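Local coordinates for glycoside hydrolase family protein (Novosphingobium sp. PP1Y, PDB 6Q2F), which probably hydrolyses terminal alpha-L-rhamnose residues from glycosides, as an alpha-L-rhamnosidase with a bound sodium ion, at residues A[774-778]-A[779-783]. Sequence-based numbering, arbitrary orientation.
Sequences LANDG and EDLVA
V782 lies against D777 on one face of a tight two-stranded hairpin, both its methyls facing the aspartate CB from the same side, with D777 CB 3.8 Å from V782 CG1. The other methyl, V782 CG2, also comes to 3.7 Å from A775 O. D777 CG, anti to the backbone N (chi1 -179°), carries the carboxylate past V782 CG1 to R788 of the adjoining strand 788-794, with which OD2 forms a salt bridge. D780, cross-strand neighbour of D777, sends OD2 to the same guanidinium and OD1 to K790; these cations probably offset the repulsion between the two aspartates.

Strands 775-777 and 780-782 form a beta hairpin with a two-residue loop, G778-E779, closed by a type II' turn from D777 to D780 with G778 at its positive-phi corner. A775 and V782 make one hydrogen-bonded pair, with A775 N 2.8 Å from V782 O, and D777 and D780 make the other beside the turn. The hairpin edges a mixed sheet, strand 780-782 running antiparallel to strand 788-794.

On the opposite face N776 and L781 point the same way, side by side, with N776 ND2 4.1 Å from L781 CD2. The amide nitrogen donates to L812 O and to a water 3.0 Å from N776 ND2, which in turn donates to G778 O and D780 O, tying the asparagine to the turn. L774 closes the open end of the hairpin. Its CG stands beside the backbone N (chi1 -64°), and the two branches part to different partners: L774 CD1 meets L781 CD1 at 4.4 Å, while CD2 meets the methyl of A783. L774 CA makes a CA-H...O contact with V782 O at 3.4 Å. Both leucines touch I792 of the neighbouring strand, and L774 also packs on Y789.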
loop_
_atom_site.group_PDB
_atom_site.type_symbol
_atom_site.label_atom_id
_atom_site.label_comp_id
_atom_site.label_asym_id
_atom_site.label_seq_id
_atom_site.Cartn_x
_atom_site.Cartn_y
_atom_site.Cartn_z
ATOM N N LEU A 774 -23.783 6.660 -0.123
ATOM C CA LEU A 774 -24.095 8.057 -0.357
ATOM C C LEU A 774 -25.594 8.242 -0.517
ATOM O O LEU A 774 -26.250 7.491 -1.240
ATOM C CB LEU A 774 -23.374 8.554 -1.608
ATOM C CG LEU A 774 -21.857 8.567 -1.543
ATOM C CD1 LEU A 774 -21.313 9.285 -2.757
ATOM C CD2 LEU A 774 -21.435 9.270 -0.269
ATOM N N ALA A 775 -26.123 9.251 0.167
ATOM C CA ALA A 775 -27.522 9.618 0.081
ATOM C C ALA A 775 -27.627 11.125 -0.068
ATOM O O ALA A 775 -26.694 11.861 0.263
ATOM C CB ALA A 775 -28.302 9.150 1.309
ATOM N N ASN A 776 -28.777 11.579 -0.571
ATOM C CA ASN A 776 -29.007 13.010 -0.725
ATOM C C ASN A 776 -29.258 13.665 0.629
ATOM O O ASN A 776 -29.968 13.124 1.477
ATOM C CB ASN A 776 -30.212 13.273 -1.635
ATOM C CG ASN A 776 -30.018 12.738 -3.048
ATOM O OD1 ASN A 776 -30.671 11.784 -3.452
ATOM N ND2 ASN A 776 -29.144 13.386 -3.815
ATOM N N ASP A 777 -28.679 14.842 0.832
ATOM C CA ASP A 777 -29.088 15.716 1.935
ATOM C C ASP A 777 -29.077 17.122 1.342
ATOM O O ASP A 777 -28.036 17.801 1.322
ATOM C CB ASP A 777 -28.182 15.588 3.156
ATOM C CG ASP A 777 -28.634 16.477 4.316
ATOM O OD1 ASP A 777 -29.846 16.457 4.631
ATOM O OD2 ASP A 777 -27.791 17.190 4.910
ATOM N N GLY A 778 -30.225 17.536 0.846
ATOM C CA GLY A 778 -30.309 18.806 0.159
ATOM C C GLY A 778 -29.478 18.740 -1.100
ATOM O O GLY A 778 -29.740 17.944 -2.006
ATOM N N GLU A 779 -28.462 19.590 -1.174
ATOM C CA GLU A 779 -27.571 19.597 -2.321
ATOM C C GLU A 779 -26.326 18.752 -2.079
ATOM O O GLU A 779 -25.493 18.633 -2.980
ATOM C CB GLU A 779 -27.183 21.040 -2.680
ATOM C CG GLU A 779 -25.956 21.584 -1.916
ATOM C CD GLU A 779 -26.287 22.158 -0.537
ATOM O OE1 GLU A 779 -25.603 23.123 -0.109
ATOM O OE2 GLU A 779 -27.223 21.641 0.121
ATOM N N ASP A 780 -26.207 18.148 -0.894
ATOM C CA ASP A 780 -25.028 17.410 -0.462
ATOM C C ASP A 780 -25.228 15.908 -0.631
ATOM O O ASP A 780 -26.348 15.409 -0.739
ATOM C CB ASP A 780 -24.711 17.678 1.015
ATOM C CG ASP A 780 -24.238 19.097 1.287
ATOM O OD1 ASP A 780 -23.788 19.788 0.354
ATOM O OD2 ASP A 780 -24.317 19.506 2.465
ATOM N N LEU A 781 -24.116 15.183 -0.597
ATOM C CA LEU A 781 -24.130 13.731 -0.490
ATOM C C LEU A 781 -23.529 13.353 0.849
ATOM O O LEU A 781 -22.410 13.778 1.177
ATOM C CB LEU A 781 -23.339 13.078 -1.617
ATOM C CG LEU A 781 -23.987 13.328 -2.964
ATOM C CD1 LEU A 781 -23.002 13.109 -4.089
ATOM C CD2 LEU A 781 -25.177 12.409 -3.100
ATOM N N VAL A 782 -24.268 12.572 1.623
ATOM C CA VAL A 782 -23.806 12.195 2.946
ATOM C C VAL A 782 -23.775 10.683 3.052
ATOM O O VAL A 782 -24.519 9.966 2.373
ATOM C CB VAL A 782 -24.681 12.795 4.061
ATOM C CG1 VAL A 782 -24.653 14.323 3.984
ATOM C CG2 VAL A 782 -26.095 12.271 3.941
ATOM N N ALA A 783 -22.880 10.212 3.906
ATOM C CA ALA A 783 -22.702 8.824 4.279
ATOM C C ALA A 783 -23.098 8.662 5.737
ATOM O O ALA A 783 -23.101 9.637 6.493
ATOM C CB ALA A 783 -21.241 8.389 4.082
HETATM O O HOH W 1 -28.013 15.945 -2.866
#